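Local coordinates for protein uracil-dna glycosylase (Deinococcus radiodurans, PDB 4UQM) that belongs to the uracil-DNA glycosylase superfamily, whose alpha/beta fold is built round a central parallel beta sheet, at residues P71-D83 with A170-W183. The protein carries 1 engineered substitution. Numbering follows the deposited sequence.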
loop_
_atom_site.group_PDB
_atom_site.type_symbol
_atom_site.label_atom_id
_atom_site.label_comp_id
_atom_site.label_asym_id
_atom_site.label_seq_id
_atom_site.Cartn_x
_atom_site.Cartn_y
_atom_site.Cartn_z
ATOM N N PRO A 71 2.553 -12.234 0.696
ATOM C CA PRO A 71 3.972 -12.655 0.591
ATOM C C PRO A 71 4.627 -12.118 -0.692
ATOM O O PRO A 71 3.945 -11.935 -1.709
ATOM C CB PRO A 71 3.890 -14.175 0.539
ATOM C CG PRO A 71 2.619 -14.488 1.303
ATOM C CD PRO A 71 1.653 -13.366 0.966
ATOM N N LEU A 72 5.934 -11.871 -0.653
ATOM C CA LEU A 72 6.648 -11.365 -1.809
ATOM C C LEU A 72 6.390 -12.204 -3.050
ATOM O O LEU A 72 6.150 -11.673 -4.143
ATOM C CB LEU A 72 8.156 -11.369 -1.485
ATOM C CG LEU A 72 9.138 -10.969 -2.584
ATOM C CD1 LEU A 72 8.773 -9.643 -3.232
ATOM C CD2 LEU A 72 10.556 -10.968 -2.026
ATOM N N GLY A 73 6.447 -13.514 -2.907
ATOM C CA GLY A 73 6.186 -14.405 -4.017
ATOM C C GLY A 73 4.792 -14.327 -4.627
ATOM O O GLY A 73 4.592 -14.824 -5.751
ATOM N N GLU A 74 3.816 -13.781 -3.894
ATOM C CA GLU A 74 2.458 -13.666 -4.394
ATOM C C GLU A 74 2.154 -12.306 -4.986
ATOM O O GLU A 74 1.102 -12.154 -5.583
ATOM C CB GLU A 74 1.470 -13.924 -3.250
ATOM C CG GLU A 74 1.603 -15.345 -2.722
ATOM C CD GLU A 74 0.575 -15.773 -1.695
ATOM O OE1 GLU A 74 -0.481 -15.164 -1.569
ATOM O OE2 GLU A 74 0.824 -16.801 -1.016
ATOM N N VAL A 75 3.053 -11.343 -4.891
ATOM C CA VAL A 75 2.737 -9.992 -5.368
ATOM C C VAL A 75 2.588 -9.976 -6.892
ATOM O O VAL A 75 3.500 -10.346 -7.600
ATOM C CB VAL A 75 3.822 -8.966 -4.948
ATOM C CG1 VAL A 75 3.509 -7.584 -5.472
ATOM C CG2 VAL A 75 3.970 -8.916 -3.441
ATOM N N LYS A 76 1.435 -9.531 -7.367
ATOM C CA LYS A 76 1.266 -9.206 -8.742
ATOM C C LYS A 76 0.913 -7.760 -9.016
ATOM O O LYS A 76 1.151 -7.286 -10.143
ATOM C CB LYS A 76 0.327 -10.178 -9.421
ATOM C CG LYS A 76 -1.069 -10.162 -9.001
ATOM C CD LYS A 76 -1.786 -11.335 -9.741
ATOM C CE LYS A 76 -3.279 -11.218 -9.746
ATOM N NZ LYS A 76 -3.761 -12.451 -10.422
ATOM N N VAL A 77 0.368 -7.076 -8.007
ATOM C CA VAL A 77 0.073 -5.638 -8.115
ATOM C C VAL A 77 0.547 -4.993 -6.840
ATOM O O VAL A 77 0.344 -5.558 -5.749
ATOM C CB VAL A 77 -1.442 -5.373 -8.282
ATOM C CG1 VAL A 77 -1.738 -3.864 -8.329
ATOM C CG2 VAL A 77 -1.990 -6.086 -9.526
ATOM N N LEU A 78 1.274 -3.886 -6.958
ATOM C CA LEU A 78 1.695 -3.153 -5.794
ATOM C C LEU A 78 1.044 -1.782 -5.869
ATOM O O LEU A 78 1.320 -1.039 -6.756
ATOM C CB LEU A 78 3.233 -3.053 -5.731
ATOM C CG LEU A 78 3.825 -2.464 -4.445
ATOM C CD1 LEU A 78 5.275 -2.852 -4.304
ATOM C CD2 LEU A 78 3.683 -0.932 -4.410
ATOM N N ILE A 79 0.136 -1.515 -4.942
ATOM C CA ILE A 79 -0.514 -0.221 -4.788
ATOM C C ILE A 79 0.277 0.570 -3.769
ATOM O O ILE A 79 0.516 0.084 -2.674
ATOM C CB ILE A 79 -2.013 -0.309 -4.398
ATOM C CG1 ILE A 79 -2.776 -0.847 -5.598
ATOM C CG2 ILE A 79 -2.604 0.999 -3.896
ATOM C CD1 ILE A 79 -4.232 -1.099 -5.357
ATOM N N LEU A 80 0.691 1.789 -4.113
ATOM C CA LEU A 80 1.461 2.614 -3.205
ATOM C C LEU A 80 0.797 3.971 -3.023
ATOM O O LEU A 80 0.690 4.745 -3.975
ATOM C CB LEU A 80 2.881 2.799 -3.731
ATOM C CG LEU A 80 3.901 3.419 -2.772
ATOM C CD1 LEU A 80 4.109 2.557 -1.561
ATOM C CD2 LEU A 80 5.203 3.754 -3.400
ATOM N N GLY A 81 0.260 4.184 -1.819
ATOM C CA GLY A 81 -0.223 5.501 -1.402
ATOM C C GLY A 81 0.840 6.305 -0.676
ATOM O O GLY A 81 2.053 6.024 -0.763
ATOM N N GLN A 82 0.363 7.371 -0.044
ATOM C CA GLN A 82 1.233 8.310 0.629
ATOM C C GLN A 82 1.632 7.877 2.041
ATOM O O GLN A 82 2.828 7.679 2.345
ATOM C CB GLN A 82 0.548 9.694 0.601
ATOM C CG GLN A 82 1.324 10.775 1.360
ATOM C CD GLN A 82 0.618 12.094 1.368
ATOM O OE1 GLN A 82 0.617 12.807 0.359
ATOM N NE2 GLN A 82 0.047 12.449 2.506
ATOM N N ASP A 83 0.635 7.795 2.902
ATOM C CA ASP A 83 0.846 7.458 4.302
ATOM C C ASP A 83 -0.496 7.014 4.848
ATOM O O ASP A 83 -1.534 7.122 4.169
ATOM C CB ASP A 83 1.494 8.635 5.104
ATOM C CG ASP A 83 0.590 9.825 5.332
ATOM O OD1 ASP A 83 -0.196 10.239 4.475
ATOM O OD2 ASP A 83 0.655 10.389 6.469
ATOM N N ALA A 170 12.656 -5.130 -3.812
ATOM C CA ALA A 170 12.493 -6.589 -3.731
ATOM C C ALA A 170 11.445 -7.094 -4.734
ATOM O O ALA A 170 11.613 -8.146 -5.381
ATOM C CB ALA A 170 12.081 -6.985 -2.345
ATOM N N VAL A 171 10.347 -6.347 -4.856
ATOM C CA VAL A 171 9.313 -6.677 -5.842
ATOM C C VAL A 171 9.857 -6.478 -7.255
ATOM O O VAL A 171 9.623 -7.321 -8.115
ATOM C CB VAL A 171 8.058 -5.830 -5.595
ATOM C CG1 VAL A 171 7.005 -6.112 -6.622
ATOM C CG2 VAL A 171 7.489 -6.137 -4.191
ATOM N N ASN A 172 10.594 -5.386 -7.502
ATOM C CA ASN A 172 11.155 -5.151 -8.840
ATOM C C ASN A 172 12.116 -6.249 -9.304
ATOM O O ASN A 172 12.241 -6.551 -10.492
ATOM C CB ASN A 172 11.910 -3.835 -8.814
ATOM C CG ASN A 172 12.489 -3.481 -10.146
ATOM O OD1 ASN A 172 11.753 -3.211 -11.100
ATOM N ND2 ASN A 172 13.795 -3.464 -10.238
ATOM N N ALA A 173 12.811 -6.845 -8.354
ATOM C CA ALA A 173 13.706 -7.971 -8.638
ATOM C C ALA A 173 12.976 -9.239 -9.109
ATOM O O ALA A 173 13.638 -10.173 -9.604
ATOM C CB ALA A 173 14.558 -8.284 -7.411
ATOM N N LYS A 174 11.655 -9.327 -8.922
ATOM C CA LYS A 174 10.918 -10.483 -9.459
ATOM C C LYS A 174 10.949 -10.461 -10.983
ATOM O O LYS A 174 10.873 -9.394 -11.606
ATOM C CB LYS A 174 9.475 -10.499 -8.963
ATOM C CG LYS A 174 9.277 -10.732 -7.456
ATOM C CD LYS A 174 7.901 -10.251 -7.018
ATOM C CE LYS A 174 6.737 -10.911 -7.668
ATOM N NZ LYS A 174 6.058 -11.923 -6.894
ATOM N N GLU A 175 10.991 -11.647 -11.566
ATOM C CA GLU A 175 11.054 -11.802 -13.016
ATOM C C GLU A 175 9.671 -11.651 -13.659
ATOM O O GLU A 175 9.533 -10.972 -14.671
ATOM C CB GLU A 175 11.775 -13.119 -13.374
ATOM C CG GLU A 175 13.216 -13.102 -12.817
ATOM C CD GLU A 175 14.029 -14.390 -12.922
ATOM O OE1 GLU A 175 13.568 -15.477 -12.438
ATOM O OE2 GLU A 175 15.197 -14.278 -13.406
ATOM N N GLU A 176 8.661 -12.207 -13.024
ATOM C CA GLU A 176 7.298 -12.134 -13.574
ATOM C C GLU A 176 6.701 -10.772 -13.369
ATOM O O GLU A 176 6.954 -10.143 -12.358
ATOM C CB GLU A 176 6.367 -13.170 -12.982
ATOM C CG GLU A 176 5.340 -13.603 -14.027
ATOM C CD GLU A 176 4.647 -14.906 -13.695
ATOM O OE1 GLU A 176 4.780 -15.346 -12.515
ATOM O OE2 GLU A 176 3.994 -15.485 -14.610
ATOM N N ARG A 177 5.929 -10.337 -14.364
ATOM C CA ARG A 177 5.309 -9.027 -14.348
ATOM C C ARG A 177 4.595 -8.675 -13.041
ATOM O O ARG A 177 3.717 -9.390 -12.534
ATOM C CB ARG A 177 4.276 -8.903 -15.479
ATOM C CG ARG A 177 3.507 -7.588 -15.436
ATOM C CD ARG A 177 2.885 -7.262 -16.756
ATOM N NE ARG A 177 3.869 -6.842 -17.778
ATOM C CZ ARG A 177 3.536 -6.426 -18.988
ATOM N NH1 ARG A 177 2.273 -6.531 -19.425
ATOM N NH2 ARG A 177 4.471 -5.983 -19.824
ATOM N N VAL A 178 4.929 -7.511 -12.528
ATOM C CA VAL A 178 4.208 -6.831 -11.482
ATOM C C VAL A 178 3.758 -5.481 -12.016
ATOM O O VAL A 178 4.522 -4.754 -12.702
ATOM C CB VAL A 178 5.092 -6.653 -10.233
ATOM C CG1 VAL A 178 4.390 -5.853 -9.205
ATOM C CG2 VAL A 178 5.454 -8.027 -9.678
ATOM N N VAL A 179 2.523 -5.134 -11.709
ATOM C CA VAL A 179 2.013 -3.791 -11.972
ATOM C C VAL A 179 2.131 -2.954 -10.726
ATOM O O VAL A 179 1.554 -3.290 -9.674
ATOM C CB VAL A 179 0.562 -3.852 -12.489
ATOM C CG1 VAL A 179 0.021 -2.443 -12.777
ATOM C CG2 VAL A 179 0.375 -4.790 -13.694
ATOM N N PHE A 180 2.844 -1.856 -10.822
ATOM C CA PHE A 180 2.991 -0.897 -9.760
ATOM C C PHE A 180 2.084 0.279 -10.015
ATOM O O PHE A 180 2.219 0.946 -11.057
ATOM C CB PHE A 180 4.441 -0.390 -9.702
ATOM C CG PHE A 180 5.492 -1.453 -9.387
ATOM C CD1 PHE A 180 5.930 -2.361 -10.346
ATOM C CD2 PHE A 180 6.060 -1.509 -8.124
ATOM C CE1 PHE A 180 6.937 -3.260 -10.056
ATOM C CE2 PHE A 180 7.063 -2.443 -7.801
ATOM C CZ PHE A 180 7.484 -3.325 -8.779
ATOM N N ILE A 181 1.201 0.548 -9.066
ATOM C CA ILE A 181 0.268 1.685 -9.119
ATOM C C ILE A 181 0.706 2.696 -8.067
ATOM O O ILE A 181 0.641 2.440 -6.883
ATOM C CB ILE A 181 -1.207 1.242 -8.843
ATOM C CG1 ILE A 181 -1.634 0.138 -9.826
ATOM C CG2 ILE A 181 -2.153 2.439 -8.838
ATOM C CD1 ILE A 181 -3.001 -0.439 -9.446
ATOM N N LEU A 182 1.172 3.867 -8.552
ATOM C CA LEU A 182 1.768 4.896 -7.677
ATOM C C LEU A 182 0.753 6.013 -7.589
ATOM O O LEU A 182 0.526 6.754 -8.576
ATOM C CB LEU A 182 3.102 5.357 -8.269
ATOM C CG LEU A 182 4.091 4.211 -8.590
ATOM C CD1 LEU A 182 5.396 4.808 -9.142
ATOM C CD2 LEU A 182 4.353 3.331 -7.373
ATOM N N TRP A 183 0.151 6.161 -6.405
ATOM C CA TRP A 183 -0.868 7.166 -6.167
ATOM C C TRP A 183 -0.326 8.296 -5.318
ATOM O O TRP A 183 -0.177 8.132 -4.100
ATOM C CB TRP A 183 -2.081 6.548 -5.442
ATOM C CG TRP A 183 -2.963 5.729 -6.416
ATOM C CD1 TRP A 183 -3.029 5.833 -7.783
ATOM C CD2 TRP A 183 -3.930 4.751 -6.039
ATOM N NE1 TRP A 183 -4.000 4.967 -8.285
ATOM C CE2 TRP A 183 -4.553 4.294 -7.217
ATOM C CE3 TRP A 183 -4.345 4.223 -4.820
ATOM C CZ2 TRP A 183 -5.563 3.316 -7.162
ATOM C CZ3 TRP A 183 -5.321 3.261 -4.796
ATOM C CH2 TRP A 183 -5.887 2.810 -5.945
#
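K174 reaches to the end of the 3-10 turn 72-74 and donates hydrogen bonds from NZ to two backbone carbonyls, L72 O at 2.8 Å and V75 O at 3.1 Å. Both carbonyls receive it in their own plane, and at V75 O it sits on a lone pair. Bends late in the lysine chain (chi4 102°) swing the ammonium round to them, while CD lies against L72 CD1. L72 O also takes the turn's own V75 N, so one oxygen serves two donors. Next to this, V171 divides its methyls: CG1 meets V75 CG1, and CG2 touches L72 CD1 and, at 4.0 Å, L78 CD1. That same L78 methyl lies obliquely against F180 CE2, whose ring carries V178 CG1 over one face.

From here strands 77-81 and 179-183 run parallel, their axes 4.7 Å apart, as the two central strands of the four-stranded sheet of this alpha/beta fold, with order 2-1-3-4. Five backbone hydrogen bonds run along the pair, starting just before strand 77-81 with V179 N to K76 O and ending with W183 N to L80 O; L80 N meets I181 O almost head-on, with a C=O...N angle of 176°. On the face opposite L78 and F180, I181 CD1 touches both V77 CG1 and I79 CG1, and I79 CG2 comes within 3.6 Å of W183 CZ3. The I79 methyl gets there because CG2, rather than CG1, lies anti to the backbone N (chi1 -70°). T224 of helix 220-230 packs on V77, V179 and I181, and strand 138-142 flanks 77-81 through backbone bonds from V77 and I79 to L139.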